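Local structure of L-isoleucine-4-hydroxylase (Bacillus thuringiensis, 6LNH) at residues C[36-41]-C[126-131]; C[53-58]-C[114-119]; C[110-115]-C[149-154]. The protein hydroxylates free L-isoleucine to (4S)-4-hydroxy-L-isoleucine, using ferrous iron, 2-oxoglutarate and O2, and also sulfoxidises L-methionine and related amino acids. All blocks are in the same frame, centred on the assembly; numbering follows the deposited sequence.

Interaction 1. Residues C[36-41]-C[126-131]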
loop_
_atom_site.group_PDB
_atom_site.type_symbol
_atom_site.label_atom_id
_atom_site.label_comp_id
_atom_site.label_asym_id
_atom_site.label_seq_id
_atom_site.Cartn_x
_atom_site.Cartn_y
_atom_site.Cartn_z
ATOM N N ASN C 36 -13.111 5.134 -13.784
ATOM C CA ASN C 36 -13.088 4.048 -14.801
ATOM C C ASN C 36 -14.483 3.446 -15.018
ATOM O O ASN C 36 -14.618 2.630 -15.939
ATOM C CB ASN C 36 -12.081 2.955 -14.436
ATOM C CG ASN C 36 -12.179 2.513 -12.992
ATOM O OD1 ASN C 36 -13.018 3.001 -12.242
ATOM N ND2 ASN C 36 -11.321 1.589 -12.596
ATOM N N GLU C 37 -15.457 3.849 -14.198
ATOM C CA GLU C 37 -16.840 3.308 -14.277
ATOM C C GLU C 37 -17.396 3.458 -15.697
ATOM O O GLU C 37 -18.074 2.530 -16.155
ATOM C CB GLU C 37 -17.752 3.982 -13.252
ATOM C CG GLU C 37 -17.165 5.241 -12.640
ATOM C CD GLU C 37 -18.143 6.012 -11.768
ATOM O OE1 GLU C 37 -17.684 6.736 -10.861
ATOM O OE2 GLU C 37 -19.361 5.883 -11.997
ATOM N N ILE C 38 -17.133 4.590 -16.350
ATOM C CA ILE C 38 -17.673 4.844 -17.720
ATOM C C ILE C 38 -17.084 3.839 -18.713
ATOM O O ILE C 38 -17.717 3.618 -19.758
ATOM C CB ILE C 38 -17.405 6.293 -18.161
ATOM C CG1 ILE C 38 -15.912 6.545 -18.384
ATOM C CG2 ILE C 38 -18.003 7.281 -17.172
ATOM C CD1 ILE C 38 -15.588 7.964 -18.765
ATOM N N PHE C 39 -15.921 3.263 -18.401
ATOM C CA PHE C 39 -15.276 2.295 -19.325
ATOM C C PHE C 39 -15.493 0.861 -18.827
ATOM O O PHE C 39 -14.981 -0.075 -19.461
ATOM C CB PHE C 39 -13.789 2.622 -19.491
ATOM C CG PHE C 39 -13.500 4.055 -19.858
ATOM C CD1 PHE C 39 -14.096 4.639 -20.963
ATOM C CD2 PHE C 39 -12.636 4.824 -19.097
ATOM C CE1 PHE C 39 -13.832 5.957 -21.299
ATOM C CE2 PHE C 39 -12.372 6.142 -19.434
ATOM C CZ PHE C 39 -12.972 6.706 -20.534
ATOM N N LEU C 40 -16.248 0.698 -17.738
ATOM C CA LEU C 40 -16.499 -0.655 -17.178
ATOM C C LEU C 40 -18.001 -0.853 -16.939
ATOM O O LEU C 40 -18.382 -1.166 -15.798
ATOM C CB LEU C 40 -15.703 -0.807 -15.879
ATOM C CG LEU C 40 -14.186 -0.864 -16.050
ATOM C CD1 LEU C 40 -13.484 -0.629 -14.724
ATOM C CD2 LEU C 40 -13.757 -2.190 -16.651
ATOM N N GLN C 41 -18.813 -0.679 -17.985
ATOM C CA GLN C 41 -20.284 -0.854 -17.862
ATOM C C GLN C 41 -20.677 -2.220 -18.436
ATOM O O GLN C 41 -21.835 -2.625 -18.245
ATOM C CB GLN C 41 -21.018 0.288 -18.565
ATOM C CG GLN C 41 -20.880 1.623 -17.852
ATOM C CD GLN C 41 -21.267 1.537 -16.395
ATOM O OE1 GLN C 41 -20.583 0.918 -15.584
ATOM N NE2 GLN C 41 -22.380 2.166 -16.054
ATOM N N VAL C 126 -11.098 5.709 -27.134
ATOM C CA VAL C 126 -10.762 6.722 -28.130
ATOM C C VAL C 126 -12.004 7.493 -28.558
ATOM O O VAL C 126 -11.969 8.721 -28.709
ATOM C CB VAL C 126 -10.063 6.063 -29.335
ATOM C CG1 VAL C 126 -9.942 7.042 -30.489
ATOM C CG2 VAL C 126 -8.694 5.534 -28.926
ATOM N N ARG C 127 -13.123 6.792 -28.752
ATOM C CA ARG C 127 -14.352 7.472 -29.145
ATOM C C ARG C 127 -14.890 8.349 -28.020
ATOM O O ARG C 127 -15.424 9.436 -28.275
ATOM C CB ARG C 127 -15.396 6.455 -29.605
ATOM C CG ARG C 127 -15.124 5.904 -31.008
ATOM C CD ARG C 127 -14.588 6.982 -31.956
ATOM N NE ARG C 127 -13.523 6.483 -32.825
ATOM C CZ ARG C 127 -12.749 7.255 -33.584
ATOM N NH1 ARG C 127 -12.920 8.569 -33.587
ATOM N NH2 ARG C 127 -11.803 6.712 -34.341
ATOM N N PHE C 128 -14.782 7.891 -26.769
ATOM C CA PHE C 128 -15.155 8.754 -25.652
ATOM C C PHE C 128 -14.273 9.996 -25.611
ATOM O O PHE C 128 -14.765 11.119 -25.444
ATOM C CB PHE C 128 -15.072 8.004 -24.324
ATOM C CG PHE C 128 -15.237 8.906 -23.135
ATOM C CD1 PHE C 128 -16.501 9.234 -22.677
ATOM C CD2 PHE C 128 -14.134 9.457 -22.497
ATOM C CE1 PHE C 128 -16.667 10.081 -21.599
ATOM C CE2 PHE C 128 -14.292 10.308 -21.419
ATOM C CZ PHE C 128 -15.561 10.621 -20.969
ATOM N N ASP C 129 -12.956 9.808 -25.744
ATOM C CA ASP C 129 -12.037 10.941 -25.686
ATOM C C ASP C 129 -12.320 11.921 -26.813
ATOM O O ASP C 129 -12.304 13.140 -26.609
ATOM C CB ASP C 129 -10.589 10.454 -25.764
ATOM C CG ASP C 129 -10.195 9.588 -24.585
ATOM O OD1 ASP C 129 -10.982 9.497 -23.620
ATOM O OD2 ASP C 129 -9.093 9.002 -24.626
ATOM N N THR C 130 -12.591 11.401 -28.011
ATOM C CA THR C 130 -12.881 12.260 -29.153
ATOM C C THR C 130 -14.154 13.062 -28.927
ATOM O O THR C 130 -14.201 14.263 -29.219
ATOM C CB THR C 130 -12.985 11.419 -30.425
ATOM O OG1 THR C 130 -11.773 10.677 -30.604
ATOM C CG2 THR C 130 -13.191 12.308 -31.630
ATOM N N GLU C 131 -15.198 12.416 -28.403
ATOM C CA GLU C 131 -16.458 13.112 -28.172
ATOM C C GLU C 131 -16.310 14.173 -27.089
ATOM O O GLU C 131 -16.952 15.228 -27.150
ATOM C CB GLU C 131 -17.539 12.098 -27.788
ATOM C CG GLU C 131 -18.855 12.700 -27.316
ATOM C CD GLU C 131 -19.888 11.632 -26.992
ATOM O OE1 GLU C 131 -19.948 10.618 -27.722
ATOM O OE2 GLU C 131 -20.641 11.801 -26.007
#

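Interaction 2. Residues C[53-58]-C[114-119]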
loop_
_atom_site.group_PDB
_atom_site.type_symbol
_atom_site.label_atom_id
_atom_site.label_comp_id
_atom_site.label_asym_id
_atom_site.label_seq_id
_atom_site.Cartn_x
_atom_site.Cartn_y
_atom_site.Cartn_z
ATOM N N GLN C 53 -3.966 -5.068 -21.568
ATOM C CA GLN C 53 -2.876 -4.989 -20.601
ATOM C C GLN C 53 -1.722 -5.889 -21.009
ATOM O O GLN C 53 -0.552 -5.531 -20.833
ATOM C CB GLN C 53 -3.374 -5.378 -19.210
ATOM C CG GLN C 53 -4.200 -4.322 -18.499
ATOM C CD GLN C 53 -4.790 -4.846 -17.205
ATOM O OE1 GLN C 53 -4.925 -6.055 -17.024
ATOM N NE2 GLN C 53 -5.138 -3.941 -16.299
ATOM N N LEU C 54 -2.034 -7.059 -21.569
ATOM C CA LEU C 54 -0.993 -8.007 -21.936
ATOM C C LEU C 54 -0.188 -7.534 -23.136
ATOM O O LEU C 54 0.941 -7.998 -23.332
ATOM C CB LEU C 54 -1.611 -9.375 -22.227
ATOM C CG LEU C 54 -2.011 -10.206 -21.007
ATOM C CD1 LEU C 54 -2.728 -11.488 -21.420
ATOM C CD2 LEU C 54 -0.796 -10.516 -20.155
ATOM N N ASP C 55 -0.744 -6.630 -23.948
ATOM C CA ASP C 55 -0.014 -6.112 -25.097
ATOM C C ASP C 55 1.184 -5.261 -24.696
ATOM O O ASP C 55 2.112 -5.110 -25.496
ATOM C CB ASP C 55 -0.940 -5.300 -25.999
ATOM C CG ASP C 55 -0.309 -4.990 -27.342
ATOM O OD1 ASP C 55 0.196 -5.931 -27.989
ATOM O OD2 ASP C 55 -0.310 -3.810 -27.750
ATOM N N TYR C 56 1.189 -4.706 -23.483
ATOM C CA TYR C 56 2.315 -3.882 -23.061
ATOM C C TYR C 56 3.584 -4.694 -22.847
ATOM O O TYR C 56 4.666 -4.106 -22.743
ATOM C CB TYR C 56 1.966 -3.109 -21.787
ATOM C CG TYR C 56 1.093 -1.901 -22.040
ATOM C CD1 TYR C 56 -0.244 -2.045 -22.393
ATOM C CD2 TYR C 56 1.615 -0.617 -21.961
ATOM C CE1 TYR C 56 -1.043 -0.941 -22.635
ATOM C CE2 TYR C 56 0.825 0.492 -22.203
ATOM C CZ TYR C 56 -0.502 0.325 -22.539
ATOM O OH TYR C 56 -1.288 1.426 -22.785
ATOM N N TYR C 57 3.480 -6.020 -22.781
ATOM C CA TYR C 57 4.648 -6.888 -22.722
ATOM C C TYR C 57 5.288 -7.121 -24.086
ATOM O O TYR C 57 6.286 -7.846 -24.163
ATOM C CB TYR C 57 4.280 -8.235 -22.088
ATOM C CG TYR C 57 3.876 -8.143 -20.632
ATOM C CD1 TYR C 57 2.611 -7.703 -20.263
ATOM C CD2 TYR C 57 4.771 -8.482 -19.624
ATOM C CE1 TYR C 57 2.243 -7.615 -18.933
ATOM C CE2 TYR C 57 4.413 -8.393 -18.289
ATOM C CZ TYR C 57 3.148 -7.959 -17.950
ATOM O OH TYR C 57 2.783 -7.868 -16.626
ATOM N N ASN C 58 4.736 -6.548 -25.161
ATOM C CA ASN C 58 5.299 -6.680 -26.500
ATOM C C ASN C 58 6.046 -5.436 -26.972
ATOM O O ASN C 58 6.684 -5.482 -28.029
ATOM C CB ASN C 58 4.190 -7.025 -27.503
ATOM C CG ASN C 58 3.604 -8.406 -27.268
ATOM O OD1 ASN C 58 4.332 -9.394 -27.165
ATOM N ND2 ASN C 58 2.282 -8.479 -27.173
ATOM N N ASP C 114 -2.187 -3.828 -34.413
ATOM C CA ASP C 114 -3.571 -3.764 -34.876
ATOM C C ASP C 114 -4.537 -4.393 -33.876
ATOM O O ASP C 114 -5.653 -3.893 -33.687
ATOM C CB ASP C 114 -3.694 -4.446 -36.237
ATOM C CG ASP C 114 -3.184 -3.580 -37.368
ATOM O OD1 ASP C 114 -3.458 -2.360 -37.358
ATOM O OD2 ASP C 114 -2.501 -4.120 -38.262
ATOM N N SER C 115 -4.133 -5.488 -33.226
ATOM C CA SER C 115 -5.021 -6.151 -32.274
ATOM C C SER C 115 -5.354 -5.258 -31.085
ATOM O O SER C 115 -6.444 -5.367 -30.514
ATOM C CB SER C 115 -4.390 -7.458 -31.796
ATOM O OG SER C 115 -3.055 -7.246 -31.374
ATOM N N PHE C 116 -4.435 -4.372 -30.701
ATOM C CA PHE C 116 -4.705 -3.417 -29.632
ATOM C C PHE C 116 -5.621 -2.299 -30.116
ATOM O O PHE C 116 -6.513 -1.864 -29.380
ATOM C CB PHE C 116 -3.378 -2.865 -29.085
ATOM C CG PHE C 116 -3.529 -1.828 -27.987
ATOM C CD1 PHE C 116 -3.974 -0.537 -28.252
ATOM C CD2 PHE C 116 -3.209 -2.156 -26.681
ATOM C CE1 PHE C 116 -4.102 0.396 -27.235
ATOM C CE2 PHE C 116 -3.333 -1.227 -25.659
ATOM C CZ PHE C 116 -3.780 0.051 -25.938
ATOM N N LEU C 117 -5.430 -1.829 -31.352
ATOM C CA LEU C 117 -6.223 -0.701 -31.834
ATOM C C LEU C 117 -7.669 -1.092 -32.115
ATOM O O LEU C 117 -8.574 -0.268 -31.943
ATOM C CB LEU C 117 -5.596 -0.129 -33.108
ATOM C CG LEU C 117 -4.287 0.657 -33.042
ATOM C CD1 LEU C 117 -3.770 0.897 -34.452
ATOM C CD2 LEU C 117 -4.486 1.974 -32.315
ATOM N N CYS C 118 -7.913 -2.328 -32.542
ATOM C CA CYS C 118 -9.275 -2.794 -32.771
ATOM C C CYS C 118 -9.921 -3.414 -31.536
ATOM O O CYS C 118 -11.100 -3.780 -31.598
ATOM C CB CYS C 118 -9.316 -3.773 -33.951
ATOM S SG CYS C 118 -8.453 -5.329 -33.696
ATOM N N ASN C 119 -9.185 -3.565 -30.437
ATOM C CA ASN C 119 -9.782 -4.017 -29.190
ATOM C C ASN C 119 -10.968 -3.113 -28.861
ATOM O O ASN C 119 -10.778 -1.905 -28.656
ATOM C CB ASN C 119 -8.747 -3.993 -28.064
ATOM C CG ASN C 119 -9.310 -4.432 -26.711
ATOM O OD1 ASN C 119 -10.426 -4.079 -26.328
ATOM N ND2 ASN C 119 -8.520 -5.207 -25.978
#

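Interaction 3. Residues C[110-115]-C[149-154]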
loop_
_atom_site.group_PDB
_atom_site.type_symbol
_atom_site.label_atom_id
_atom_site.label_comp_id
_atom_site.label_asym_id
_atom_site.label_seq_id
_atom_site.Cartn_x
_atom_site.Cartn_y
_atom_site.Cartn_z
ATOM N N ASN C 110 7.813 2.638 -33.145
ATOM C CA ASN C 110 7.042 1.425 -33.521
ATOM C C ASN C 110 5.554 1.780 -33.495
ATOM O O ASN C 110 5.152 2.576 -32.632
ATOM C CB ASN C 110 7.344 0.245 -32.598
ATOM C CG ASN C 110 8.654 -0.437 -32.924
ATOM O OD1 ASN C 110 9.031 -0.537 -34.087
ATOM N ND2 ASN C 110 9.352 -0.908 -31.907
ATOM N N SER C 111 4.773 1.206 -34.408
ATOM C CA SER C 111 3.321 1.510 -34.462
ATOM C C SER C 111 2.590 0.572 -33.499
ATOM O O SER C 111 3.121 -0.512 -33.217
ATOM C CB SER C 111 2.794 1.383 -35.863
ATOM O OG SER C 111 3.346 0.246 -36.503
ATOM N N ILE C 112 1.427 0.991 -33.002
ATOM C CA ILE C 112 0.663 0.148 -32.094
ATOM C C ILE C 112 0.100 -1.039 -32.863
ATOM O O ILE C 112 -0.376 -0.897 -33.998
ATOM C CB ILE C 112 -0.454 0.967 -31.425
ATOM C CG1 ILE C 112 0.154 2.085 -30.573
ATOM C CG2 ILE C 112 -1.345 0.077 -30.573
ATOM C CD1 ILE C 112 -0.835 3.161 -30.182
ATOM N N ASN C 113 0.163 -2.221 -32.251
ATOM C CA ASN C 113 -0.348 -3.429 -32.887
ATOM C C ASN C 113 -1.819 -3.274 -33.254
ATOM O O ASN C 113 -2.603 -2.672 -32.515
ATOM C CB ASN C 113 -0.148 -4.634 -31.966
ATOM C CG ASN C 113 1.315 -4.998 -31.800
ATOM O OD1 ASN C 113 2.133 -4.712 -32.675
ATOM N ND2 ASN C 113 1.654 -5.633 -30.683
ATOM N N ASP C 114 -2.187 -3.828 -34.413
ATOM C CA ASP C 114 -3.571 -3.764 -34.876
ATOM C C ASP C 114 -4.537 -4.393 -33.876
ATOM O O ASP C 114 -5.653 -3.893 -33.687
ATOM C CB ASP C 114 -3.694 -4.446 -36.237
ATOM C CG ASP C 114 -3.184 -3.580 -37.368
ATOM O OD1 ASP C 114 -3.458 -2.360 -37.358
ATOM O OD2 ASP C 114 -2.501 -4.120 -38.262
ATOM N N SER C 115 -4.133 -5.488 -33.226
ATOM C CA SER C 115 -5.021 -6.151 -32.274
ATOM C C SER C 115 -5.354 -5.258 -31.085
ATOM O O SER C 115 -6.444 -5.367 -30.514
ATOM C CB SER C 115 -4.390 -7.458 -31.796
ATOM O OG SER C 115 -3.055 -7.246 -31.374
ATOM N N LEU C 149 -2.260 8.394 -30.393
ATOM C CA LEU C 149 -2.348 7.335 -29.394
ATOM C C LEU C 149 -0.937 6.924 -29.008
ATOM O O LEU C 149 -0.164 6.470 -29.859
ATOM C CB LEU C 149 -3.134 6.134 -29.925
ATOM C CG LEU C 149 -4.658 6.190 -29.787
ATOM C CD1 LEU C 149 -5.261 7.119 -30.830
ATOM C CD2 LEU C 149 -5.250 4.794 -29.896
ATOM N N HIS C 150 -0.605 7.070 -27.728
ATOM C CA HIS C 150 0.713 6.716 -27.217
ATOM C C HIS C 150 0.572 5.590 -26.207
ATOM O O HIS C 150 -0.050 5.766 -25.154
ATOM C CB HIS C 150 1.401 7.922 -26.578
ATOM C CG HIS C 150 1.745 9.008 -27.549
ATOM N ND1 HIS C 150 2.953 9.061 -28.211
ATOM C CD2 HIS C 150 1.042 10.087 -27.964
ATOM C CE1 HIS C 150 2.981 10.129 -28.988
ATOM N NE2 HIS C 150 1.832 10.766 -28.860
ATOM N N GLN C 151 1.148 4.440 -26.535
ATOM C CA GLN C 151 1.196 3.281 -25.656
ATOM C C GLN C 151 2.570 3.285 -24.996
ATOM O O GLN C 151 3.578 3.032 -25.660
ATOM C CB GLN C 151 0.964 2.012 -26.473
ATOM C CG GLN C 151 0.530 0.778 -25.719
ATOM C CD GLN C 151 0.344 -0.398 -26.660
ATOM O OE1 GLN C 151 0.664 -0.308 -27.846
ATOM N NE2 GLN C 151 -0.160 -1.507 -26.137
ATOM N N VAL C 152 2.615 3.560 -23.692
ATOM C CA VAL C 152 3.874 3.738 -22.977
ATOM C C VAL C 152 3.911 2.806 -21.779
ATOM O O VAL C 152 2.952 2.738 -21.002
ATOM C CB VAL C 152 4.076 5.192 -22.514
ATOM C CG1 VAL C 152 5.480 5.373 -21.939
ATOM C CG2 VAL C 152 3.841 6.162 -23.664
ATOM N N ARG C 153 5.014 2.086 -21.636
ATOM C CA ARG C 153 5.306 1.305 -20.441
ATOM C C ARG C 153 6.548 1.906 -19.794
ATOM O O ARG C 153 7.644 1.843 -20.362
ATOM C CB ARG C 153 5.526 -0.164 -20.789
ATOM C CG ARG C 153 6.064 -1.017 -19.668
ATOM C CD ARG C 153 5.866 -2.466 -20.055
ATOM N NE ARG C 153 4.650 -3.036 -19.474
ATOM C CZ ARG C 153 4.570 -4.260 -18.964
ATOM N NH1 ARG C 153 5.624 -5.062 -19.000
ATOM N NH2 ARG C 153 3.427 -4.696 -18.452
ATOM N N TYR C 154 6.387 2.480 -18.608
ATOM C CA TYR C 154 7.539 2.941 -17.849
ATOM C C TYR C 154 8.118 1.769 -17.072
ATOM O O TYR C 154 7.379 0.986 -16.468
ATOM C CB TYR C 154 7.149 4.075 -16.900
ATOM C CG TYR C 154 6.673 5.309 -17.629
ATOM C CD1 TYR C 154 5.336 5.457 -17.968
ATOM C CD2 TYR C 154 7.560 6.314 -17.999
ATOM C CE1 TYR C 154 4.891 6.575 -18.641
ATOM C CE2 TYR C 154 7.123 7.440 -18.672
ATOM C CZ TYR C 154 5.790 7.562 -18.993
ATOM O OH TYR C 154 5.358 8.681 -19.664
HETATM O O HOH W 1 1.562 -2.370 -29.628
#

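Interaction 1. Residues C[36-41]-C[126-131]
F128 reaches out from its helix and meets both I38 and F39 on the same side of its ring plane. F39 comes edge first, making a T-shaped pair with the planes 84° apart. The closest approach in it is F39 CZ to F128 CD2, at 3.6 Å. Beside it the tip of I38 makes a CH-pi contact, with CD1 over the face but shifted toward the rim, 3.5 Å from F128 CZ. I38 CG1 in turn lies over the centre of the F39 ring, so the two neighbours brace each other. I38 manages this with CG1 between its backbone N and carbonyl carbon (chi1 68°).

The platform for the pair is a single 3-10 turn following strand 31-34, closed by F39 N to N36 O at 2.9 Å. F128 belongs to helix 120-134, which packs against the larger sheet of the double-stranded beta-helix (cupin) fold: T130 meets I147 and F245, and D129 meets V243 and F245. D129 OD1 sits in the plane of the F128 ring at its edge, while OD2 is hydrogen-bonded to H180 NE2. Earlier on the same helix, V126 O takes two donors from opposite faces of its carbonyl plane, T130 N and T130 OG1, the latter at 2.7 Å. N36 ND2 bonds to P211 O and E210 OE2, and S233 of the second subunit packs on N36 and L40.

Interaction 2. Residues C[53-58]-C[114-119]
Near the C-terminal part of helix 44-54 and the 3-10 turn at 56-57, D55 and Y56 meet F116 of the short helix 114-117, inside the helical layer that lies on the larger sheet of the fold. F116 is turned toward 53-58, CG anti to its backbone N (chi1 178°), which brings the ring against D55 and Y56. D55 OD2 lies 3.5 Å from both CB and CD2 of F116, and the carboxylate plane is tilted 36° from the ring. Farther out on the ring, Y56 CE1 approaches F116 CE2 at 3.8 Å, an oblique apolar touch and not a stack.

The buried carboxylate is well supplied with donors: OD2 takes Q151 NE2 and OD1 takes N113 ND2, with a weak bond from N58 ND2 to D55 OD1 at 3.4 Å. The hydroxyl of Y56 is hydrogen-bonded to I240 O on a sheet strand, which pins the far end of that ring to the sheet. F116 also packs on Q151 and L241. Helices backing the larger sheet in this way are part of the double-stranded beta-helix fold of 2-oxoglutarate dioxygenases; here F116 and Y56 both reach strand 236-247.

Interaction 3. Residues C[110-115]-C[149-154]
Q151 OE1 accepts a hydrogen bond from a water at 2.9 Å, and that water accepts one from N113 N at 3.0 Å, so a single bridging molecule joins the sheet strand to the backbone just ahead of helix 114-117. The same amide oxygen rests against I112, with CG2 at 3.4 Å and CG1 at 3.7 Å. The amide is carried out to this point by a fully extended chain (chi2 -180°), and its other end, NE2, is held by D55 OD2, a pairing that probably fixes which way round the amide sits.

I112 provides most of the apolar contact. Its CB branches toward the strand: CG2 lies by the Q151 amide, while CG1 takes CD1 on to L149, where it meets the backbone O at 3.4 Å and CB at 3.8 Å. The I112 and L149 side chains run at about a right angle. I112 N is hydrogen-bonded to S73 OG, which ties the loop to strand 68-77.

L149 and Q151 face the helices, whereas H150 between them points to the other side of the sheet and stacks on Y72. Strand 145-156 belongs to the larger sheet of the double-stranded beta-helix (cupin) fold, bonded through its backbone to S71 and S73 of strand 68-77 and to I240 and L242 of strand 236-247, while L117 and F116 of helix 114-117 pack over I112, L149 and Q151.

Overall arrangement
From the N terminus, the turn at 36-41 comes first and meets helix 120-134, so interaction 1 closes the longest loop, 85 residues between its near ends. Interaction 2, joining 53-58 to 114-119, falls wholly within that loop. Interaction 3 starts at 110-115, inside it, but ends on strand 145-156 beyond it, crossing interaction 1. Interactions 2 and 3 share D114 and S115, and their centres are about 7 Å apart. The centre of interaction 1 is about 17 and 18 Å from theirs, yet V126 touches L149. Interaction 1 ties the early turn to helix 120-134, interaction 2 ties 53-58 to helix 114-117, and interaction 3 ties the loop before that helix to the larger sheet.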